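Local coordinates for uncharacterized protein (Bacteroides ovatus CL02T12C04, PDB 6PTM), which is an exo-carrageenase of glycoside hydrolase family 42 and probably cleaves sugar units from the ends of carrageenan chains, at residues A[85-90]-A[509-514]; A[460-465]-A[606-611]; A[583-588]-A[617-622]. One frame throughout, in Å; residues are numbered along the deposited sequence.

Interaction 1: residues A[85-90]-A[509-514]; sequences AKWDEN and WCRRED
Asp88 and Arg511 are brought together by torsions on both sides: the Asp88 carboxylate is anti to its own carbonyl carbon (chi1 -63°), and the Arg511 chain bends at CG (chi2 -89°) before running out straight toward the helix. The result is an end-on, two-nitrogen salt bridge whose halves are unequal. Arg511 NH2 reaches Asp88 OD2 on its syn lone pair at 2.8 Å, almost straight and in the guanidinium plane, while Arg511 NH1 meets Asp88 OD1 at 3.1 Å from above the carboxylate plane, consistent with the 36° twist between the two groups. Beside this bridge, Trp87 sets CD1 3.2 Å from the backbone O of Asp514, with its ring nearly perpendicular to the guanidinium. An asparagine in place of Asp88 keeps one acceptor oxygen but no charge, and would probably leave the Arg511 charge less fully balanced and one N-H without its mate. Glu120, on helix 109-139, forms a second salt bridge to Arg511 NH2, and Asn95 of helix 92-100 donates to Asp88 OD1. The contact thus ties helix 69-90, packed against these two helices, to the loop that follows strand 503-506 of the six-stranded mixed sheet.

Interaction 2: residues A[460-465]-A[606-611]; sequences VSPDKV and KNNPHE
The backbone of Val460 and the side chain of Asn608 meet where two helices give way to loops, and the CA atoms of these residues, 7.9 Å apart, are the nearest pair between the segments. Val460 still has helical backbone angles, whereas Ser461 after it does not; on the other side Asn608 is the first residue to leave the helical conformation. A helix end of this kind illustrates how a backbone carbonyl can become available to a side chain from elsewhere in the fold. Asn608 holds CG anti to its carbonyl carbon, beside the backbone N (chi1 -66°), which directs the amide at Val460: ND2 donates to Val460 O at 3.1 Å with a nearly straight N-H...O angle of 169°. The acceptor lies in the amide plane of Asn608, yet the donor sits well above the carbonyl plane of Val460, away from its lone pairs. Water 1 completes a small ring, donating to Val460 O at 2.7 Å and to Asn608 OD1 at 3.1 Å, so both ends of the amide are tied to the same carbonyl, one directly and one through solvent. Such a pairing probably fixes which way round the amide lies. Pro462 adds only a loose van der Waals touch, its CD 4.1 Å from Asn608 ND2. The contact joins the end of helix 448-460, in the beta-galactosidase family region and probably part of its barrel, where Val460 packs on helix 411-417, to the parallel-sheet region, at the loop between helix 602-607 and strand 614-617.

Interaction 3: residues A[583-588]-A[617-622]; sequences VLRIYE and VYKTPY
Tyr618 and Ile586 make the closely packed half of this contact, and Arg585 and Lys619 its more open, polar half. Ile586 and Tyr618 lie alongside each other, pointing opposite ways, the CG2 branch of Ile586 coming 3.8 Å from CD2 of the Tyr618 ring, with Ile586 CB equally near that atom. Both residues are buried, and Leu674 of helix 674-687 touches both. The tyrosine extends toward the helix with its ring carried anti to the backbone N (chi1 179°), which places the ring alongside Ile586 and carries the hydroxyl on to Arg585, the residue before it in the helix. One face of the ring is covered within its own segment, where Lys619 CG lies 3.7 Å above the Tyr618 ring plane, over its centre.

Toward the partly exposed side, packing gives way to polar contact. Arg585 NH1 donates to Tyr618 OH at 3.0 Å, with an N-H...O angle of 155°. The hydroxyl lies close to the guanidinium plane, while that plane and the ring stand 63° apart, so the group meets the tyrosine at its edge and does not stack on it. A bend at chi3 turns the guanidinium back to the phenol. Arg585 NH1 also comes within 4.2 Å of Lys619 CD, a looser approach.

Helix 579-590 is thus held to the loop after strand 614-617, the central strand of a five-stranded parallel sheet whose order, 2-1-3-4-5, is flavodoxin-like, probably as in other GH42 enzymes. Arg585 NH1 and Lys619 NZ stay 4.8 Å apart, and each cation has its own acid, Asp582 for Arg585 and Glu646 for Lys619. These acids probably offset much of the repulsion, and the tyrosine hydroxyl accepts from an arginine already paired with Asp582.

How the interactions relate
As a set, the three contacts are all partly buried, interaction 1 lying farthest from the chain's centre, at about 30 Å between centres against about 17 Å for interaction 2 and 21 Å for interaction 3. On the opposite side of that centre from the other two, it relies on paired charges between an N-terminal helix and a distant loop. Interactions 2 and 3 are nearer neighbours, with centres about 21 Å apart and segments that alternate along the chain, yet they do not touch. Helix 448-460 links them: interaction 2 forms at its end, and Leu584 and Tyr587 from interaction 3 pack on it. Interaction 2 uses an amide and a water, and interaction 3 combines hydrocarbon packing with a guanidinium-to-hydroxyl hydrogen bond.

Interaction 1: residues A[85-90]-A[509-514]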
loop_
_atom_site.group_PDB
_atom_site.type_symbol
_atom_site.label_atom_id
_atom_site.label_comp_id
_atom_site.label_asym_id
_atom_site.label_seq_id
_atom_site.Cartn_x
_atom_site.Cartn_y
_atom_site.Cartn_z
ATOM N N ALA A 85 -16.560 17.535 19.443
ATOM C CA ALA A 85 -17.367 18.678 18.993
ATOM C C ALA A 85 -17.479 19.701 20.143
ATOM O O ALA A 85 -17.405 20.902 19.856
ATOM C CB ALA A 85 -18.721 18.229 18.534
ATOM N N LYS A 86 -17.646 19.241 21.379
ATOM C CA LYS A 86 -17.721 20.121 22.578
ATOM C C LYS A 86 -16.376 20.840 22.728
ATOM O O LYS A 86 -16.372 22.046 22.909
ATOM C CB LYS A 86 -18.069 19.314 23.838
ATOM C CG LYS A 86 -18.439 20.148 25.059
ATOM C CD LYS A 86 -19.375 21.293 24.711
ATOM C CE LYS A 86 -20.456 21.562 25.726
ATOM N NZ LYS A 86 -21.732 21.834 25.021
ATOM N N TRP A 87 -15.259 20.130 22.623
ATOM C CA TRP A 87 -13.930 20.781 22.557
ATOM C C TRP A 87 -13.926 21.802 21.424
ATOM O O TRP A 87 -13.563 22.957 21.686
ATOM C CB TRP A 87 -12.793 19.784 22.400
ATOM C CG TRP A 87 -11.481 20.431 22.676
ATOM C CD1 TRP A 87 -10.880 20.561 23.892
ATOM C CD2 TRP A 87 -10.644 21.115 21.728
ATOM N NE1 TRP A 87 -9.698 21.238 23.757
ATOM C CE2 TRP A 87 -9.527 21.598 22.444
ATOM C CE3 TRP A 87 -10.718 21.347 20.354
ATOM C CZ2 TRP A 87 -8.487 22.295 21.824
ATOM C CZ3 TRP A 87 -9.681 22.007 19.734
ATOM C CH2 TRP A 87 -8.588 22.489 20.467
ATOM N N ASP A 88 -14.406 21.445 20.239
ATOM C CA ASP A 88 -14.327 22.374 19.093
ATOM C C ASP A 88 -15.138 23.642 19.431
ATOM O O ASP A 88 -14.684 24.756 19.128
ATOM C CB ASP A 88 -14.728 21.705 17.771
ATOM C CG ASP A 88 -13.818 20.557 17.333
ATOM O OD1 ASP A 88 -12.608 20.640 17.622
ATOM O OD2 ASP A 88 -14.326 19.578 16.693
ATOM N N GLU A 89 -16.324 23.474 19.988
ATOM C CA GLU A 89 -17.247 24.591 20.311
ATOM C C GLU A 89 -16.544 25.532 21.297
ATOM O O GLU A 89 -16.727 26.717 21.166
ATOM C CB GLU A 89 -18.546 24.016 20.876
ATOM C CG GLU A 89 -19.604 25.042 21.215
ATOM C CD GLU A 89 -20.649 24.458 22.152
ATOM O OE1 GLU A 89 -20.998 23.265 22.023
ATOM O OE2 GLU A 89 -21.077 25.181 23.051
ATOM N N ASN A 90 -15.733 25.000 22.220
ATOM C CA ASN A 90 -15.082 25.784 23.309
ATOM C C ASN A 90 -13.706 26.304 22.885
ATOM O O ASN A 90 -13.121 27.066 23.673
ATOM C CB ASN A 90 -14.922 24.981 24.596
ATOM C CG ASN A 90 -16.248 24.731 25.269
ATOM O OD1 ASN A 90 -17.179 25.517 25.119
ATOM N ND2 ASN A 90 -16.344 23.628 25.987
ATOM N N TRP A 509 -4.882 9.665 14.016
ATOM C CA TRP A 509 -5.732 10.019 15.178
ATOM C C TRP A 509 -4.928 10.945 16.082
ATOM O O TRP A 509 -4.370 10.490 17.099
ATOM C CB TRP A 509 -6.223 8.773 15.894
ATOM C CG TRP A 509 -7.321 8.992 16.896
ATOM C CD1 TRP A 509 -7.325 9.805 17.997
ATOM C CD2 TRP A 509 -8.572 8.280 16.917
ATOM N NE1 TRP A 509 -8.499 9.653 18.695
ATOM C CE2 TRP A 509 -9.277 8.717 18.065
ATOM C CE3 TRP A 509 -9.150 7.312 16.076
ATOM C CZ2 TRP A 509 -10.537 8.218 18.385
ATOM C CZ3 TRP A 509 -10.398 6.825 16.395
ATOM C CH2 TRP A 509 -11.074 7.271 17.536
ATOM N N CYS A 510 -4.837 12.196 15.652
ATOM C CA CYS A 510 -4.034 13.241 16.324
ATOM C C CYS A 510 -4.827 13.841 17.496
ATOM O O CYS A 510 -4.187 14.494 18.320
ATOM C CB CYS A 510 -3.621 14.321 15.333
ATOM S SG CYS A 510 -2.238 15.307 15.949
ATOM N N ARG A 511 -6.150 13.630 17.563
ATOM C CA ARG A 511 -7.007 14.020 18.719
ATOM C C ARG A 511 -6.491 13.391 20.016
ATOM O O ARG A 511 -6.230 12.174 20.045
ATOM C CB ARG A 511 -8.444 13.545 18.504
ATOM C CG ARG A 511 -9.212 14.338 17.458
ATOM C CD ARG A 511 -9.939 15.544 18.069
ATOM N NE ARG A 511 -10.948 16.032 17.133
ATOM C CZ ARG A 511 -11.709 17.109 17.307
ATOM N NH1 ARG A 511 -11.582 17.850 18.392
ATOM N NH2 ARG A 511 -12.643 17.393 16.417
ATOM N N ARG A 512 -6.388 14.189 21.073
ATOM C CA ARG A 512 -6.107 13.681 22.438
ATOM C C ARG A 512 -7.460 13.317 23.053
ATOM O O ARG A 512 -8.521 13.682 22.448
ATOM C CB ARG A 512 -5.317 14.703 23.279
ATOM C CG ARG A 512 -3.987 15.157 22.687
ATOM C CD ARG A 512 -2.973 14.039 22.405
ATOM N NE ARG A 512 -3.228 13.270 21.178
ATOM C CZ ARG A 512 -2.639 12.114 20.813
ATOM N NH1 ARG A 512 -1.694 11.568 21.568
ATOM N NH2 ARG A 512 -3.022 11.511 19.687
ATOM N N GLU A 513 -7.446 12.641 24.208
ATOM C CA GLU A 513 -8.698 12.213 24.889
ATOM C C GLU A 513 -9.604 13.431 25.150
ATOM O O GLU A 513 -10.848 13.287 25.006
ATOM C CB GLU A 513 -8.373 11.460 26.178
ATOM C CG GLU A 513 -9.566 10.701 26.751
ATOM C CD GLU A 513 -9.314 10.015 28.084
ATOM O OE1 GLU A 513 -8.148 9.964 28.514
ATOM O OE2 GLU A 513 -10.279 9.526 28.678
ATOM N N ASP A 514 -9.021 14.602 25.449
ATOM C CA ASP A 514 -9.785 15.836 25.814
ATOM C C ASP A 514 -10.366 16.538 24.563
ATOM O O ASP A 514 -11.234 17.452 24.737
ATOM C CB ASP A 514 -8.964 16.753 26.743
ATOM C CG ASP A 514 -7.811 17.520 26.118
ATOM O OD1 ASP A 514 -7.602 17.429 24.896
ATOM O OD2 ASP A 514 -7.104 18.184 26.872
#

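Interaction 2: residues A[460-465]-A[606-611]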
loop_
_atom_site.group_PDB
_atom_site.type_symbol
_atom_site.label_atom_id
_atom_site.label_comp_id
_atom_site.label_asym_id
_atom_site.label_seq_id
_atom_site.Cartn_x
_atom_site.Cartn_y
_atom_site.Cartn_z
ATOM N N VAL A 460 5.410 -10.244 -6.753
ATOM C CA VAL A 460 6.746 -10.555 -6.183
ATOM C C VAL A 460 6.606 -11.576 -5.049
ATOM O O VAL A 460 7.327 -12.618 -5.095
ATOM C CB VAL A 460 7.469 -9.287 -5.705
ATOM C CG1 VAL A 460 8.737 -9.647 -4.934
ATOM C CG2 VAL A 460 7.807 -8.388 -6.874
ATOM N N SER A 461 5.690 -11.315 -4.097
ATOM C CA SER A 461 5.484 -12.125 -2.866
ATOM C C SER A 461 4.015 -12.411 -2.653
ATOM O O SER A 461 3.334 -11.643 -1.976
ATOM C CB SER A 461 6.030 -11.418 -1.668
ATOM O OG SER A 461 7.432 -11.284 -1.774
ATOM N N PRO A 462 3.443 -13.484 -3.243
ATOM C CA PRO A 462 2.010 -13.739 -3.065
ATOM C C PRO A 462 1.595 -14.228 -1.669
ATOM O O PRO A 462 0.387 -14.133 -1.383
ATOM C CB PRO A 462 1.681 -14.796 -4.141
ATOM C CG PRO A 462 2.999 -15.448 -4.419
ATOM C CD PRO A 462 4.075 -14.402 -4.196
ATOM N N ASP A 463 2.530 -14.682 -0.818
ATOM C CA ASP A 463 2.174 -15.480 0.390
ATOM C C ASP A 463 2.527 -14.751 1.692
ATOM O O ASP A 463 2.889 -15.415 2.695
ATOM C CB ASP A 463 2.829 -16.870 0.313
ATOM C CG ASP A 463 2.340 -17.657 -0.901
ATOM O OD1 ASP A 463 1.220 -17.369 -1.390
ATOM O OD2 ASP A 463 3.095 -18.514 -1.380
ATOM N N LYS A 464 2.344 -13.448 1.704
ATOM C CA LYS A 464 2.699 -12.550 2.824
ATOM C C LYS A 464 1.538 -11.631 3.168
ATOM O O LYS A 464 0.776 -11.217 2.281
ATOM C CB LYS A 464 3.920 -11.687 2.494
ATOM C CG LYS A 464 5.200 -12.475 2.308
ATOM C CD LYS A 464 6.345 -11.602 1.792
ATOM C CE LYS A 464 7.575 -12.409 1.475
ATOM N NZ LYS A 464 8.593 -11.554 0.846
ATOM N N VAL A 465 1.394 -11.389 4.460
ATOM C CA VAL A 465 0.548 -10.310 5.001
ATOM C C VAL A 465 1.059 -8.991 4.416
ATOM O O VAL A 465 2.265 -8.780 4.299
ATOM C CB VAL A 465 0.577 -10.379 6.529
ATOM C CG1 VAL A 465 0.196 -9.085 7.239
ATOM C CG2 VAL A 465 -0.293 -11.536 6.984
ATOM N N LYS A 606 12.247 -16.583 -11.925
ATOM C CA LYS A 606 13.197 -17.553 -11.322
ATOM C C LYS A 606 12.678 -18.101 -9.995
ATOM O O LYS A 606 13.078 -19.193 -9.656
ATOM C CB LYS A 606 14.578 -16.940 -11.139
ATOM C CG LYS A 606 15.224 -16.660 -12.478
ATOM C CD LYS A 606 16.653 -16.218 -12.394
ATOM C CE LYS A 606 17.469 -16.936 -13.448
ATOM N NZ LYS A 606 18.549 -16.049 -13.917
ATOM N N ASN A 607 11.854 -17.375 -9.253
ATOM C CA ASN A 607 11.566 -17.761 -7.846
ATOM C C ASN A 607 10.119 -18.179 -7.628
ATOM O O ASN A 607 9.875 -18.680 -6.552
ATOM C CB ASN A 607 11.917 -16.614 -6.904
ATOM C CG ASN A 607 13.416 -16.423 -6.876
ATOM O OD1 ASN A 607 14.111 -17.217 -6.242
ATOM N ND2 ASN A 607 13.916 -15.428 -7.597
ATOM N N ASN A 608 9.193 -17.881 -8.545
ATOM C CA ASN A 608 7.731 -18.060 -8.321
ATOM C C ASN A 608 7.172 -19.081 -9.318
ATOM O O ASN A 608 7.644 -19.173 -10.452
ATOM C CB ASN A 608 6.967 -16.739 -8.438
ATOM C CG ASN A 608 7.297 -15.727 -7.363
ATOM O OD1 ASN A 608 8.148 -15.977 -6.512
ATOM N ND2 ASN A 608 6.661 -14.560 -7.426
ATOM N N PRO A 609 6.164 -19.905 -8.948
ATOM C CA PRO A 609 5.530 -20.784 -9.941
ATOM C C PRO A 609 4.924 -19.967 -11.098
ATOM O O PRO A 609 4.395 -18.888 -10.872
ATOM C CB PRO A 609 4.492 -21.595 -9.154
ATOM C CG PRO A 609 4.455 -21.007 -7.743
ATOM C CD PRO A 609 5.704 -20.155 -7.574
ATOM N N HIS A 610 5.040 -20.478 -12.327
ATOM C CA HIS A 610 4.660 -19.780 -13.583
ATOM C C HIS A 610 3.152 -19.933 -13.801
ATOM O O HIS A 610 2.735 -20.525 -14.804
ATOM C CB HIS A 610 5.493 -20.294 -14.758
ATOM C CG HIS A 610 6.946 -19.965 -14.609
ATOM N ND1 HIS A 610 7.901 -20.344 -15.538
ATOM C CD2 HIS A 610 7.634 -19.385 -13.603
ATOM C CE1 HIS A 610 9.085 -19.955 -15.126
ATOM N NE2 HIS A 610 8.939 -19.319 -13.981
ATOM N N GLU A 611 2.367 -19.428 -12.860
ATOM C CA GLU A 611 0.895 -19.624 -12.821
ATOM C C GLU A 611 0.266 -18.468 -13.609
ATOM O O GLU A 611 -0.434 -17.598 -13.011
ATOM C CB GLU A 611 0.456 -19.734 -11.359
ATOM C CG GLU A 611 0.885 -21.024 -10.672
ATOM C CD GLU A 611 0.610 -21.109 -9.171
ATOM O OE1 GLU A 611 0.143 -20.133 -8.579
ATOM O OE2 GLU A 611 0.892 -22.157 -8.581
HETATM O O HOH W 1 9.729 -13.288 -6.182
#

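Interaction 3: residues A[583-588]-A[617-622]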
loop_
_atom_site.group_PDB
_atom_site.type_symbol
_atom_site.label_atom_id
_atom_site.label_comp_id
_atom_site.label_asym_id
_atom_site.label_seq_id
_atom_site.Cartn_x
_atom_site.Cartn_y
_atom_site.Cartn_z
ATOM N N VAL A 583 4.031 1.574 -18.478
ATOM C CA VAL A 583 3.611 0.363 -17.737
ATOM C C VAL A 583 2.161 0.582 -17.264
ATOM O O VAL A 583 1.355 -0.320 -17.439
ATOM C CB VAL A 583 4.553 0.044 -16.567
ATOM C CG1 VAL A 583 3.940 -1.045 -15.723
ATOM C CG2 VAL A 583 5.943 -0.345 -17.040
ATOM N N LEU A 584 1.827 1.763 -16.746
ATOM C CA LEU A 584 0.428 2.075 -16.360
ATOM C C LEU A 584 -0.479 1.928 -17.589
ATOM O O LEU A 584 -1.581 1.429 -17.425
ATOM C CB LEU A 584 0.338 3.481 -15.740
ATOM C CG LEU A 584 -1.058 3.926 -15.315
ATOM C CD1 LEU A 584 -1.661 2.933 -14.333
ATOM C CD2 LEU A 584 -1.048 5.331 -14.710
ATOM N N ARG A 585 -0.068 2.378 -18.780
ATOM C CA ARG A 585 -0.988 2.398 -19.943
ATOM C C ARG A 585 -1.435 0.959 -20.241
ATOM O O ARG A 585 -2.662 0.747 -20.435
ATOM C CB ARG A 585 -0.348 3.118 -21.139
ATOM C CG ARG A 585 -1.335 3.454 -22.258
ATOM C CD ARG A 585 -0.706 4.169 -23.474
ATOM N NE ARG A 585 0.098 5.280 -22.979
ATOM C CZ ARG A 585 1.427 5.291 -22.897
ATOM N NH1 ARG A 585 2.163 4.290 -23.350
ATOM N NH2 ARG A 585 2.015 6.326 -22.340
ATOM N N ILE A 586 -0.519 -0.018 -20.198
ATOM C CA ILE A 586 -0.837 -1.429 -20.534
ATOM C C ILE A 586 -1.600 -2.058 -19.347
ATOM O O ILE A 586 -2.602 -2.768 -19.594
ATOM C CB ILE A 586 0.394 -2.254 -20.990
ATOM C CG1 ILE A 586 0.008 -3.704 -21.290
ATOM C CG2 ILE A 586 1.536 -2.232 -19.989
ATOM C CD1 ILE A 586 -1.154 -3.895 -22.276
ATOM N N TYR A 587 -1.218 -1.762 -18.105
ATOM C CA TYR A 587 -1.969 -2.214 -16.895
ATOM C C TYR A 587 -3.431 -1.778 -16.989
ATOM O O TYR A 587 -4.326 -2.609 -16.826
ATOM C CB TYR A 587 -1.378 -1.614 -15.620
ATOM C CG TYR A 587 -2.064 -2.037 -14.353
ATOM C CD1 TYR A 587 -1.889 -3.307 -13.827
ATOM C CD2 TYR A 587 -2.953 -1.191 -13.710
ATOM C CE1 TYR A 587 -2.539 -3.712 -12.665
ATOM C CE2 TYR A 587 -3.605 -1.574 -12.541
ATOM C CZ TYR A 587 -3.378 -2.828 -12.004
ATOM O OH TYR A 587 -4.006 -3.195 -10.871
ATOM N N GLU A 588 -3.664 -0.483 -17.205
ATOM C CA GLU A 588 -5.029 0.118 -17.322
ATOM C C GLU A 588 -5.804 -0.568 -18.460
ATOM O O GLU A 588 -7.019 -0.874 -18.314
ATOM C CB GLU A 588 -4.876 1.608 -17.586
ATOM C CG GLU A 588 -6.172 2.356 -17.760
ATOM C CD GLU A 588 -5.965 3.849 -17.932
ATOM O OE1 GLU A 588 -5.170 4.246 -18.827
ATOM O OE2 GLU A 588 -6.607 4.611 -17.196
ATOM N N VAL A 617 5.039 -7.783 -23.108
ATOM C CA VAL A 617 6.255 -6.931 -23.083
ATOM C C VAL A 617 5.963 -5.698 -23.931
ATOM O O VAL A 617 5.800 -5.823 -25.169
ATOM C CB VAL A 617 7.525 -7.669 -23.543
ATOM C CG1 VAL A 617 8.731 -6.743 -23.405
ATOM C CG2 VAL A 617 7.742 -8.967 -22.787
ATOM N N TYR A 618 5.837 -4.560 -23.259
ATOM C CA TYR A 618 5.339 -3.292 -23.837
ATOM C C TYR A 618 6.334 -2.191 -23.533
ATOM O O TYR A 618 6.650 -2.010 -22.327
ATOM C CB TYR A 618 3.969 -2.923 -23.265
ATOM C CG TYR A 618 3.368 -1.643 -23.771
ATOM C CD1 TYR A 618 2.914 -1.514 -25.073
ATOM C CD2 TYR A 618 3.229 -0.559 -22.927
ATOM C CE1 TYR A 618 2.342 -0.329 -25.519
ATOM C CE2 TYR A 618 2.663 0.629 -23.350
ATOM C CZ TYR A 618 2.179 0.724 -24.639
ATOM O OH TYR A 618 1.616 1.897 -25.011
ATOM N N LYS A 619 6.779 -1.500 -24.596
ATOM C CA LYS A 619 7.649 -0.302 -24.534
ATOM C C LYS A 619 8.764 -0.507 -23.495
ATOM O O LYS A 619 9.018 0.389 -22.660
ATOM C CB LYS A 619 6.776 0.921 -24.254
ATOM C CG LYS A 619 5.891 1.367 -25.419
ATOM C CD LYS A 619 5.564 2.861 -25.333
ATOM C CE LYS A 619 5.547 3.554 -26.676
ATOM N NZ LYS A 619 4.399 3.051 -27.440
ATOM N N THR A 620 9.457 -1.636 -23.608
ATOM C CA THR A 620 10.595 -2.024 -22.746
ATOM C C THR A 620 11.822 -2.214 -23.637
ATOM O O THR A 620 12.329 -3.331 -23.769
ATOM C CB THR A 620 10.171 -3.228 -21.891
ATOM O OG1 THR A 620 8.945 -2.898 -21.212
ATOM C CG2 THR A 620 11.223 -3.620 -20.880
ATOM N N PRO A 621 12.352 -1.133 -24.259
ATOM C CA PRO A 621 13.429 -1.254 -25.243
ATOM C C PRO A 621 14.753 -1.654 -24.580
ATOM O O PRO A 621 15.500 -2.340 -25.228
ATOM C CB PRO A 621 13.543 0.148 -25.856
ATOM C CG PRO A 621 13.074 1.070 -24.760
ATOM C CD PRO A 621 12.012 0.277 -24.018
ATOM N N TYR A 622 14.989 -1.221 -23.337
ATOM C CA TYR A 622 16.144 -1.642 -22.503
ATOM C C TYR A 622 15.814 -2.902 -21.694
ATOM O O TYR A 622 14.775 -2.962 -20.989
ATOM C CB TYR A 622 16.538 -0.564 -21.499
ATOM C CG TYR A 622 16.918 0.778 -22.060
ATOM C CD1 TYR A 622 18.247 1.113 -22.202
ATOM C CD2 TYR A 622 15.968 1.778 -22.272
ATOM C CE1 TYR A 622 18.632 2.371 -22.624
ATOM C CE2 TYR A 622 16.328 3.046 -22.700
ATOM C CZ TYR A 622 17.669 3.329 -22.910
ATOM O OH TYR A 622 18.090 4.572 -23.269
#